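PDB 3WMR: proline iminopeptidase from Streptomyces halstedii, which is an amidohydrolase of the alpha/beta hydrolase fold that acts on polyketide substrates and may also release N-terminal proline from peptides. Local coordinates for residues A[231-234]-A[238-241]; A[80-85]-A[95-100]; A[174-179]-A[192-197]; A[128-133]-A[153-158]. One frame throughout, in Å; residues are numbered along the deposited sequence.

Interaction 1 of 4, residues A[231-234]-A[238-241]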
loop_
_atom_site.group_PDB
_atom_site.type_symbol
_atom_site.label_atom_id
_atom_site.label_comp_id
_atom_site.label_asym_id
_atom_site.label_seq_id
_atom_site.Cartn_x
_atom_site.Cartn_y
_atom_site.Cartn_z
ATOM N N ASN A 231 6.635 6.031 -8.772
ATOM C CA ASN A 231 6.822 6.750 -7.517
ATOM C C ASN A 231 8.080 7.626 -7.446
ATOM O O ASN A 231 7.976 8.838 -7.289
ATOM C CB ASN A 231 6.807 5.773 -6.327
ATOM C CG ASN A 231 7.124 6.457 -5.009
ATOM O OD1 ASN A 231 8.290 6.494 -4.553
ATOM N ND2 ASN A 231 6.119 7.034 -4.410
ATOM N N GLY A 232 9.261 7.015 -7.527
ATOM C CA GLY A 232 10.501 7.718 -7.292
ATOM C C GLY A 232 11.453 6.785 -6.558
ATOM O O GLY A 232 11.099 5.653 -6.292
ATOM N N PRO A 233 12.657 7.265 -6.219
ATOM C CA PRO A 233 13.663 6.397 -5.581
ATOM C C PRO A 233 13.292 5.920 -4.188
ATOM O O PRO A 233 13.825 4.901 -3.744
ATOM C CB PRO A 233 14.906 7.283 -5.478
ATOM C CG PRO A 233 14.482 8.664 -5.869
ATOM C CD PRO A 233 13.196 8.586 -6.591
ATOM N N ASN A 234 12.402 6.645 -3.512
ATOM C CA ASN A 234 12.038 6.321 -2.128
ATOM C C ASN A 234 10.677 6.912 -1.774
ATOM O O ASN A 234 10.037 7.563 -2.604
ATOM C CB ASN A 234 13.132 6.793 -1.159
ATOM C CG ASN A 234 13.343 8.285 -1.214
ATOM O OD1 ASN A 234 12.446 9.064 -0.918
ATOM N ND2 ASN A 234 14.535 8.692 -1.587
ATOM N N VAL A 238 9.139 11.747 -4.270
ATOM C CA VAL A 238 8.190 11.281 -5.282
ATOM C C VAL A 238 8.352 12.128 -6.540
ATOM O O VAL A 238 7.813 13.236 -6.627
ATOM C CB VAL A 238 6.737 11.374 -4.787
ATOM C CG1 VAL A 238 5.750 11.001 -5.901
ATOM C CG2 VAL A 238 6.536 10.488 -3.590
ATOM N N ILE A 239 9.101 11.600 -7.496
ATOM C CA ILE A 239 9.351 12.280 -8.760
ATOM C C ILE A 239 8.888 11.463 -9.971
ATOM O O ILE A 239 9.135 11.848 -11.116
ATOM C CB ILE A 239 10.860 12.635 -8.914
ATOM C CG1 ILE A 239 11.734 11.382 -8.922
ATOM C CG2 ILE A 239 11.293 13.588 -7.821
ATOM C CD1 ILE A 239 13.177 11.648 -9.312
ATOM N N GLY A 240 8.230 10.331 -9.723
ATOM C CA GLY A 240 7.752 9.459 -10.783
ATOM C C GLY A 240 6.442 9.990 -11.329
ATOM O O GLY A 240 6.019 11.084 -10.961
ATOM N N THR A 241 5.805 9.206 -12.194
ATOM C CA THR A 241 4.599 9.632 -12.906
ATOM C C THR A 241 3.366 9.844 -12.021
ATOM O O THR A 241 2.425 10.477 -12.465
ATOM C CB THR A 241 4.213 8.632 -14.017
ATOM O OG1 THR A 241 4.038 7.334 -13.453
ATOM C CG2 THR A 241 5.284 8.578 -15.098
#

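Interaction 2 of 4, residues A[80-85]-A[95-100]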
loop_
_atom_site.group_PDB
_atom_site.type_symbol
_atom_site.label_atom_id
_atom_site.label_comp_id
_atom_site.label_asym_id
_atom_site.label_seq_id
_atom_site.Cartn_x
_atom_site.Cartn_y
_atom_site.Cartn_z
ATOM N N ASP A 80 1.122 -10.153 -5.676
ATOM C CA ASP A 80 2.120 -9.246 -6.230
ATOM C C ASP A 80 1.559 -8.655 -7.489
ATOM O O ASP A 80 1.196 -9.373 -8.410
ATOM C CB ASP A 80 3.404 -9.977 -6.597
ATOM C CG ASP A 80 4.186 -10.428 -5.395
ATOM O OD1 ASP A 80 3.996 -9.884 -4.285
ATOM O OD2 ASP A 80 5.001 -11.338 -5.582
ATOM N N GLN A 81 1.483 -7.338 -7.522
ATOM C CA GLN A 81 1.061 -6.612 -8.707
ATOM C C GLN A 81 2.040 -6.792 -9.875
ATOM O O GLN A 81 3.210 -7.117 -9.688
ATOM C CB GLN A 81 0.849 -5.139 -8.347
ATOM C CG GLN A 81 -0.330 -4.970 -7.397
ATOM C CD GLN A 81 -0.312 -3.675 -6.610
ATOM O OE1 GLN A 81 -0.013 -2.608 -7.147
ATOM N NE2 GLN A 81 -0.694 -3.759 -5.337
ATOM N N LEU A 82 1.541 -6.594 -11.087
ATOM C CA LEU A 82 2.346 -6.828 -12.289
ATOM C C LEU A 82 3.581 -5.953 -12.272
ATOM O O LEU A 82 3.494 -4.769 -11.979
ATOM C CB LEU A 82 1.542 -6.523 -13.548
ATOM C CG LEU A 82 2.226 -6.828 -14.887
ATOM C CD1 LEU A 82 2.356 -8.333 -15.090
ATOM C CD2 LEU A 82 1.463 -6.198 -16.045
ATOM N N GLY A 83 4.721 -6.548 -12.610
ATOM C CA GLY A 83 5.981 -5.824 -12.723
ATOM C C GLY A 83 6.991 -6.208 -11.660
ATOM O O GLY A 83 8.189 -5.952 -11.825
ATOM N N ASN A 84 6.536 -6.812 -10.566
ATOM C CA ASN A 84 7.468 -7.230 -9.509
ATOM C C ASN A 84 7.033 -8.487 -8.763
ATOM O O ASN A 84 5.925 -8.982 -8.951
ATOM C CB ASN A 84 7.709 -6.083 -8.509
ATOM C CG ASN A 84 9.144 -6.040 -8.003
ATOM O OD1 ASN A 84 9.998 -6.792 -8.466
ATOM N ND2 ASN A 84 9.413 -5.156 -7.057
ATOM N N GLY A 85 7.925 -9.007 -7.924
ATOM C CA GLY A 85 7.653 -10.224 -7.173
ATOM C C GLY A 85 7.405 -11.415 -8.087
ATOM O O GLY A 85 8.100 -11.594 -9.095
ATOM N N GLU A 95 7.237 4.411 -19.149
ATOM C CA GLU A 95 6.286 5.264 -18.437
ATOM C C GLU A 95 4.835 5.124 -18.877
ATOM O O GLU A 95 3.937 5.103 -18.033
ATOM C CB GLU A 95 6.692 6.735 -18.577
ATOM C CG GLU A 95 8.013 7.105 -17.915
ATOM C CD GLU A 95 8.198 8.604 -17.816
ATOM O OE1 GLU A 95 7.677 9.329 -18.687
ATOM O OE2 GLU A 95 8.852 9.063 -16.862
ATOM N N ASP A 96 4.593 5.049 -20.186
ATOM C CA ASP A 96 3.211 5.035 -20.676
ATOM C C ASP A 96 2.527 3.663 -20.560
ATOM O O ASP A 96 1.319 3.560 -20.786
ATOM C CB ASP A 96 3.097 5.613 -22.106
ATOM C CG ASP A 96 3.967 4.893 -23.123
ATOM O OD1 ASP A 96 4.394 3.748 -22.875
ATOM O OD2 ASP A 96 4.213 5.483 -24.194
ATOM N N PHE A 97 3.295 2.628 -20.207
ATOM C CA PHE A 97 2.748 1.296 -19.923
ATOM C C PHE A 97 2.296 1.137 -18.468
ATOM O O PHE A 97 1.354 0.396 -18.196
ATOM C CB PHE A 97 3.779 0.210 -20.233
ATOM C CG PHE A 97 3.295 -1.188 -19.958
ATOM C CD1 PHE A 97 3.625 -1.833 -18.769
ATOM C CD2 PHE A 97 2.504 -1.864 -20.885
ATOM C CE1 PHE A 97 3.176 -3.118 -18.509
ATOM C CE2 PHE A 97 2.058 -3.151 -20.634
ATOM C CZ PHE A 97 2.397 -3.779 -19.443
ATOM N N TRP A 98 2.982 1.810 -17.546
ATOM C CA TRP A 98 2.712 1.652 -16.123
ATOM C C TRP A 98 1.682 2.677 -15.671
ATOM O O TRP A 98 2.018 3.791 -15.258
ATOM C CB TRP A 98 4.008 1.767 -15.316
ATOM C CG TRP A 98 4.997 0.696 -15.671
ATOM C CD1 TRP A 98 6.204 0.865 -16.300
ATOM C CD2 TRP A 98 4.857 -0.711 -15.451
ATOM N NE1 TRP A 98 6.824 -0.350 -16.470
ATOM C CE2 TRP A 98 6.022 -1.334 -15.955
ATOM C CE3 TRP A 98 3.870 -1.508 -14.864
ATOM C CZ2 TRP A 98 6.223 -2.716 -15.888
ATOM C CZ3 TRP A 98 4.072 -2.885 -14.802
ATOM C CH2 TRP A 98 5.236 -3.471 -15.311
ATOM N N THR A 99 0.419 2.283 -15.751
ATOM C CA THR A 99 -0.686 3.174 -15.478
ATOM C C THR A 99 -1.538 2.633 -14.346
ATOM O O THR A 99 -1.477 1.448 -14.016
ATOM C CB THR A 99 -1.593 3.276 -16.709
ATOM O OG1 THR A 99 -2.059 1.960 -17.035
ATOM C CG2 THR A 99 -0.813 3.853 -17.886
ATOM N N VAL A 100 -2.326 3.520 -13.759
ATOM C CA VAL A 100 -3.322 3.128 -12.787
ATOM C C VAL A 100 -4.336 2.158 -13.423
ATOM O O VAL A 100 -4.750 1.194 -12.790
ATOM C CB VAL A 100 -4.050 4.365 -12.208
ATOM C CG1 VAL A 100 -5.098 3.946 -11.183
ATOM C CG2 VAL A 100 -3.047 5.344 -11.610
#

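Interaction 3 of 4, residues A[174-179]-A[192-197]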
loop_
_atom_site.group_PDB
_atom_site.type_symbol
_atom_site.label_atom_id
_atom_site.label_comp_id
_atom_site.label_asym_id
_atom_site.label_seq_id
_atom_site.Cartn_x
_atom_site.Cartn_y
_atom_site.Cartn_z
ATOM N N GLN A 174 18.986 17.256 6.279
ATOM C CA GLN A 174 18.264 18.021 5.265
ATOM C C GLN A 174 19.180 18.393 4.101
ATOM O O GLN A 174 18.812 18.201 2.948
ATOM C CB GLN A 174 17.665 19.294 5.866
ATOM C CG GLN A 174 16.552 19.044 6.867
ATOM C CD GLN A 174 15.825 20.316 7.254
ATOM O OE1 GLN A 174 15.436 21.111 6.395
ATOM N NE2 GLN A 174 15.630 20.512 8.550
ATOM N N GLU A 175 20.380 18.903 4.407
ATOM C CA GLU A 175 21.337 19.284 3.363
ATOM C C GLU A 175 21.835 18.097 2.559
ATOM O O GLU A 175 21.969 18.186 1.337
ATOM C CB GLU A 175 22.531 20.063 3.933
ATOM C CG GLU A 175 22.138 21.396 4.541
ATOM C CD GLU A 175 23.306 22.344 4.754
ATOM O OE1 GLU A 175 24.443 22.062 4.278
ATOM O OE2 GLU A 175 23.054 23.386 5.402
ATOM N N THR A 176 22.093 16.992 3.242
ATOM C CA THR A 176 22.512 15.765 2.591
ATOM C C THR A 176 21.442 15.249 1.626
ATOM O O THR A 176 21.774 14.833 0.514
ATOM C CB THR A 176 22.830 14.675 3.626
ATOM O OG1 THR A 176 23.853 15.147 4.505
ATOM C CG2 THR A 176 23.304 13.399 2.949
ATOM N N LEU A 177 20.175 15.266 2.044
ATOM C CA LEU A 177 19.075 14.859 1.142
ATOM C C LEU A 177 19.024 15.743 -0.107
ATOM O O LEU A 177 18.926 15.256 -1.227
ATOM C CB LEU A 177 17.714 14.928 1.842
ATOM C CG LEU A 177 17.450 14.008 3.033
ATOM C CD1 LEU A 177 16.058 14.268 3.595
ATOM C CD2 LEU A 177 17.611 12.550 2.639
ATOM N N LEU A 178 19.095 17.050 0.112
ATOM C CA LEU A 178 18.973 18.037 -0.962
ATOM C C LEU A 178 20.086 17.899 -2.009
ATOM O O LEU A 178 19.816 17.908 -3.213
ATOM C CB LEU A 178 18.966 19.466 -0.376
ATOM C CG LEU A 178 18.930 20.658 -1.359
ATOM C CD1 LEU A 178 17.771 20.563 -2.335
ATOM C CD2 LEU A 178 18.869 21.990 -0.619
ATOM N N LYS A 179 21.326 17.763 -1.539
ATOM C CA LYS A 179 22.503 17.689 -2.414
ATOM C C LYS A 179 22.357 16.538 -3.415
ATOM O O LYS A 179 22.402 16.758 -4.631
ATOM C CB LYS A 179 23.787 17.500 -1.575
ATOM C CG LYS A 179 24.274 18.767 -0.864
ATOM C CD LYS A 179 25.374 18.455 0.160
ATOM C CE LYS A 179 25.958 19.709 0.811
ATOM N NZ LYS A 179 27.238 20.162 0.189
ATOM N N PHE A 192 21.529 7.403 1.469
ATOM C CA PHE A 192 20.800 6.309 2.095
ATOM C C PHE A 192 20.695 6.456 3.607
ATOM O O PHE A 192 19.654 6.184 4.180
ATOM C CB PHE A 192 21.423 4.951 1.750
ATOM C CG PHE A 192 20.549 3.793 2.113
ATOM C CD1 PHE A 192 20.494 3.332 3.422
ATOM C CD2 PHE A 192 19.746 3.191 1.159
ATOM C CE1 PHE A 192 19.663 2.288 3.771
ATOM C CE2 PHE A 192 18.914 2.137 1.504
ATOM C CZ PHE A 192 18.875 1.687 2.815
ATOM N N HIS A 193 21.769 6.876 4.262
ATOM C CA HIS A 193 21.716 7.058 5.709
ATOM C C HIS A 193 20.950 8.321 6.137
ATOM O O HIS A 193 20.343 8.337 7.207
ATOM C CB HIS A 193 23.123 6.934 6.301
ATOM C CG HIS A 193 23.657 5.536 6.195
ATOM N ND1 HIS A 193 23.125 4.485 6.915
ATOM C CD2 HIS A 193 24.612 5.000 5.400
ATOM C CE1 HIS A 193 23.753 3.368 6.593
ATOM N NE2 HIS A 193 24.662 3.653 5.677
ATOM N N ALA A 194 20.939 9.354 5.293
ATOM C CA ALA A 194 20.052 10.503 5.504
ATOM C C ALA A 194 18.571 10.095 5.319
ATOM O O ALA A 194 17.722 10.443 6.132
ATOM C CB ALA A 194 20.420 11.639 4.561
ATOM N N MET A 195 18.293 9.325 4.270
ATOM C CA MET A 195 16.961 8.744 4.030
ATOM C C MET A 195 16.495 7.913 5.226
ATOM O O MET A 195 15.308 7.899 5.550
ATOM C CB MET A 195 16.998 7.858 2.778
ATOM C CG MET A 195 15.653 7.315 2.320
ATOM S SD MET A 195 15.819 5.797 1.355
ATOM C CE MET A 195 16.053 4.650 2.718
ATOM N N ARG A 196 17.447 7.248 5.891
ATOM C CA ARG A 196 17.157 6.413 7.065
ATOM C C ARG A 196 16.738 7.207 8.286
ATOM O O ARG A 196 15.906 6.757 9.062
ATOM C CB ARG A 196 18.367 5.545 7.408
ATOM C CG ARG A 196 18.526 4.380 6.452
ATOM C CD ARG A 196 17.745 3.195 6.963
ATOM N NE ARG A 196 18.309 2.829 8.254
ATOM C CZ ARG A 196 17.646 2.265 9.251
ATOM N NH1 ARG A 196 16.366 1.971 9.133
ATOM N NH2 ARG A 196 18.283 1.999 10.377
ATOM N N ALA A 197 17.307 8.388 8.465
ATOM C CA ALA A 197 16.796 9.284 9.479
ATOM C C ALA A 197 15.291 9.576 9.265
ATOM O O ALA A 197 14.570 9.776 10.234
ATOM C CB ALA A 197 17.603 10.577 9.510
#

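Interaction 4 of 4, residues A[128-133]-A[153-158]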
loop_
_atom_site.group_PDB
_atom_site.type_symbol
_atom_site.label_atom_id
_atom_site.label_comp_id
_atom_site.label_asym_id
_atom_site.label_seq_id
_atom_site.Cartn_x
_atom_site.Cartn_y
_atom_site.Cartn_z
ATOM N N GLY A 128 -1.641 1.118 -2.592
ATOM C CA GLY A 128 -2.727 0.154 -2.647
ATOM C C GLY A 128 -4.049 0.681 -2.115
ATOM O O GLY A 128 -5.115 0.272 -2.574
ATOM N N GLY A 129 -3.983 1.587 -1.146
ATOM C CA GLY A 129 -5.165 2.245 -0.622
ATOM C C GLY A 129 -5.731 3.229 -1.639
ATOM O O GLY A 129 -6.939 3.471 -1.664
ATOM N N MET A 130 -4.857 3.808 -2.455
ATOM C CA MET A 130 -5.285 4.732 -3.519
ATOM C C MET A 130 -5.943 3.962 -4.661
ATOM O O MET A 130 -7.003 4.373 -5.188
ATOM C CB MET A 130 -4.107 5.582 -4.036
ATOM C CG MET A 130 -3.431 6.415 -2.955
ATOM S SD MET A 130 -2.067 7.438 -3.535
ATOM C CE MET A 130 -2.941 8.896 -4.126
ATOM N N LEU A 131 -5.287 2.883 -5.080
ATOM C CA LEU A 131 -5.848 1.912 -6.029
ATOM C C LEU A 131 -7.187 1.368 -5.523
ATOM O O LEU A 131 -8.189 1.371 -6.247
ATOM C CB LEU A 131 -4.842 0.766 -6.287
ATOM C CG LEU A 131 -5.281 -0.358 -7.247
ATOM C CD1 LEU A 131 -5.523 0.196 -8.642
ATOM C CD2 LEU A 131 -4.266 -1.487 -7.299
ATOM N N GLY A 132 -7.214 0.911 -4.265
ATOM C CA GLY A 132 -8.463 0.443 -3.653
ATOM C C GLY A 132 -9.596 1.452 -3.733
ATOM O O GLY A 132 -10.745 1.076 -3.978
ATOM N N SER A 133 -9.281 2.735 -3.533
ATOM C CA SER A 133 -10.299 3.792 -3.570
ATOM C C SER A 133 -10.859 3.967 -4.978
ATOM O O SER A 133 -12.069 4.150 -5.162
ATOM C CB SER A 133 -9.715 5.125 -3.111
ATOM O OG SER A 133 -9.313 5.058 -1.766
ATOM N N ALA A 153 -4.599 10.617 0.141
ATOM C CA ALA A 153 -5.635 10.849 -0.883
ATOM C C ALA A 153 -5.077 11.584 -2.100
ATOM O O ALA A 153 -5.687 11.581 -3.167
ATOM C CB ALA A 153 -6.796 11.643 -0.303
ATOM N N SER A 154 -3.913 12.202 -1.934
ATOM C CA SER A 154 -3.288 13.004 -2.989
ATOM C C SER A 154 -1.779 13.021 -2.846
ATOM O O SER A 154 -1.261 13.343 -1.794
ATOM C CB SER A 154 -3.780 14.436 -2.904
ATOM O OG SER A 154 -2.987 15.300 -3.714
ATOM N N MET A 155 -1.074 12.728 -3.927
ATOM C CA MET A 155 0.386 12.850 -3.914
ATOM C C MET A 155 0.854 14.304 -3.838
ATOM O O MET A 155 1.989 14.569 -3.426
ATOM C CB MET A 155 0.996 12.133 -5.118
ATOM C CG MET A 155 0.680 10.644 -5.155
ATOM S SD MET A 155 0.896 9.752 -3.594
ATOM C CE MET A 155 2.702 9.775 -3.387
ATOM N N LYS A 156 -0.016 15.257 -4.198
ATOM C CA LYS A 156 0.314 16.671 -4.006
ATOM C C LYS A 156 0.396 17.027 -2.539
ATOM O O LYS A 156 1.374 17.656 -2.094
ATOM C CB LYS A 156 -0.727 17.588 -4.668
ATOM C CG LYS A 156 -0.680 17.555 -6.169
ATOM C CD LYS A 156 -1.618 18.604 -6.771
ATOM C CE LYS A 156 -1.724 18.428 -8.273
ATOM N NZ LYS A 156 -0.403 18.651 -8.945
ATOM N N ILE A 157 -0.632 16.638 -1.785
ATOM C CA ILE A 157 -0.634 16.860 -0.353
ATOM C C ILE A 157 0.520 16.050 0.272
ATOM O O ILE A 157 1.192 16.531 1.178
ATOM C CB ILE A 157 -1.974 16.461 0.297
ATOM C CG1 ILE A 157 -3.132 17.308 -0.257
ATOM C CG2 ILE A 157 -1.903 16.643 1.802
ATOM C CD1 ILE A 157 -4.504 16.815 0.151
ATOM N N TRP A 158 0.747 14.838 -0.232
ATOM C CA TRP A 158 1.884 14.013 0.225
ATOM C C TRP A 158 3.175 14.813 0.142
ATOM O O TRP A 158 3.844 14.980 1.143
ATOM C CB TRP A 158 1.977 12.732 -0.610
ATOM C CG TRP A 158 3.085 11.747 -0.213
ATOM C CD1 TRP A 158 4.334 11.694 -0.730
ATOM C CD2 TRP A 158 2.986 10.649 0.709
ATOM N NE1 TRP A 158 5.028 10.648 -0.195
ATOM C CE2 TRP A 158 4.238 10.006 0.721
ATOM C CE3 TRP A 158 1.976 10.170 1.546
ATOM C CZ2 TRP A 158 4.501 8.894 1.520
ATOM C CZ3 TRP A 158 2.239 9.055 2.350
ATOM C CH2 TRP A 158 3.485 8.432 2.329
#

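Interaction 1 of 4, residues A[231-234]-A[238-241]
Asn231 and Gly240 face each other where the chain folds back on itself just after helix 225-230, in the region of helices and loops that alpha/beta hydrolases of this kind carry as a cap between two core strands. The carbonyl of Asn231 is the centre of the contact. Its oxygen accepts the N-H of Gly240, with Asn231 O to Gly240 N at 2.9 Å. The angle at the hydrogen is 154°. The donor stands well above the carbonyl plane, 65° out of it, rather than on a lone pair. Val238 crowds the same oxygen, giving a CA-H...O contact of 3.2 Å from Val238 CA to Asn231 O, with Val238 CG1 lying 3.4 Å from that atom. The side chain of Asn231 sets out away from 238-241, but its amide end swings back beside the Val238 CG2 methyl, about 7 Å from the side chain of Ser126, the predicted nucleophile.

Gly232 turns the chain with a strongly positive phi. Bare of a side chain, it can pass close to Val238, the two CA atoms being 4.7 Å apart. Pro233 follows, its CD carbon set against Ile239, the two side chains crossing at about a right angle. Asn234 closes the segment facing elsewhere: its OD1 accepts from the backbone N of both Phe236 and His237, which pins the turn between the two segments, while ND2 bonds to the hydroxyl of Tyr191. At the apolar contact, Ile239 CG1 lies between its own backbone N and carbonyl carbon (chi1 62°), and from there it reaches Pro233 CD at 3.9 Å.

Interaction 2 of 4, residues A[80-85]-A[95-100]
Trp98 pushes the far end of its indole against the backbone of Leu82 and Gly83, and these three residues carry most of the contact. The six-membered ring does the touching. Its CZ3 comes to 3.4 Å from Leu82 O, and its neighbour Trp98 CH2 lies 3.6 Å from Gly83 CA, both approaches being oblique to the ring. With CG beside the backbone N (chi1 -62°), the indole is carried from the 95-100 segment across to the turn, while NE1 at the near end gives its hydrogen to Lys93 O. That bond limits how the ring can rotate.

The surface it meets is a type II beta turn from Gln81 to Asn84, at the point where the chain has left core strand 76-80 of the alpha/beta hydrolase sheet and has yet to enter helix 100-113. Gly83 takes the third position of the turn with a phi of 112°, and having no side chain it allows the six-membered ring to come in close to its CA.

Leu82 projects toward the other segment and serves both aromatic residues. Its CG lies 4.4 Å from Trp98 CZ3, and Leu82 CD2 meets the edge of the phenyl ring near its plane, 4.3 Å from Phe97 CZ. Phe97 in turn presents an edge to Trp98, with CD1 3.6 Å above the indole plane and over its centre. Other parts of the chain pack round the group: Tyr32 of strand 32-39 touches Leu82 and Phe97, while Phe103 of helix 100-113 and Val226 and Met230 of helix 225-230 touch Trp98.

Interaction 3 of 4, residues A[174-179]-A[192-197]
Ala194 presents its methyl to Thr176 and Leu177 where two cap helices of this alpha/beta hydrolase, 171-183 and 189-202, pack against each other. The short helical segments run more nearly antiparallel than parallel, at 127° between their directions, and their axes approach to 8.9 Å. A residue as small as alanine suits so close a meeting: the CA atoms of Leu177 and Ala194 are 6.2 Å apart.

Thr176 is rotated to divide its two branches. CG2 stands anti to the backbone N and reaches the partner helix, 3.7 Å from Ala194 CB, whereas OG1 lies beside the backbone N (chi1 -58°) and bonds back to the carbonyl of Asp172 one turn earlier. The polar branch is thus satisfied within its own helix, and the methyl branch is the one turned to the partner helix.

Met195 takes little part through its side chain, which leads away from the contact and sets CE over one face of the Phe192 ring, offset toward the rim. Leu177 has CG beside its backbone N (chi1 -64°), and its CD1 continues the chain in extended form; the other branch, Leu177 CD2, lies 3.5 Å from Ala194 CB and also packs against the backbone N of Met195.

Interaction 4 of 4, residues A[128-133]-A[153-158]
Met130 reaches out from helix 127-137 toward Met155, at the start of helix 155-166, and Ala153 just before it. Its CB already points toward the other segment, and CG, beside the backbone N with chi1 at -58°, continues in that direction. Neither carbon comes close to the partner; they serve as the stem. The extended chi2 then carries the sulfur well out from the helix, where Met130 SD meets Met155 SD at 3.8 Å, the two thioethers passing each other slantwise. At chi3, 84°, the chain bends and the terminal methyl turns in over the partner backbone. Met130 CE lies 4.0 Å from Ala153 O and packs about as closely against Ser154 N and the sulfur of Met155.

The helix that sends out this side chain follows what is in all likelihood the nucleophile elbow, the tight strand-to-helix turn characteristic of alpha/beta hydrolases, Gly128 being the last glycine of a GxSxG sequence; the Met130 side chain is about 7 Å from that of Ser126, the predicted nucleophile. Within the helix, Gly129 O accepts both the N-H and the hydroxyl of Ser133, with Ser133 OG at 2.9 Å from Gly129 O.

Across the contact Ser154 is the N-cap of helix 155-166, its OG taking weak bonds from Lys156 N and Ile157 N. Trp245, one of the residues lining the pocket of the bound 1-ethoxy-2-(2-ethoxyethoxy)ethane, also touches Met130. Met155 is bent at both chi2 and chi3, and its own methyl ends over one face of Trp158, with Met155 CE 3.6 Å above the indole plane.

In the fold
Interaction 4 lies deepest, joining the helix after the probable nucleophile elbow to the first cap helix, and is built from thioethers. Interactions 2 and 3 are also buried and without a hydrogen bond between their segments, but interaction 2 sets an indole against the backbone of a loop after a core strand, whereas interaction 3 joins two helices well out in the cap, its centre about 28 Å from that of interaction 2. Interaction 1 is only partly buried, and it alone has a hydrogen bond between its segments. It also touches the other three: Thr241 packs on Glu95 of interaction 2, Asn234 on Met195 of interaction 3, and Val238 on Met155 and Trp158 of interaction 4, while those three do not touch one another.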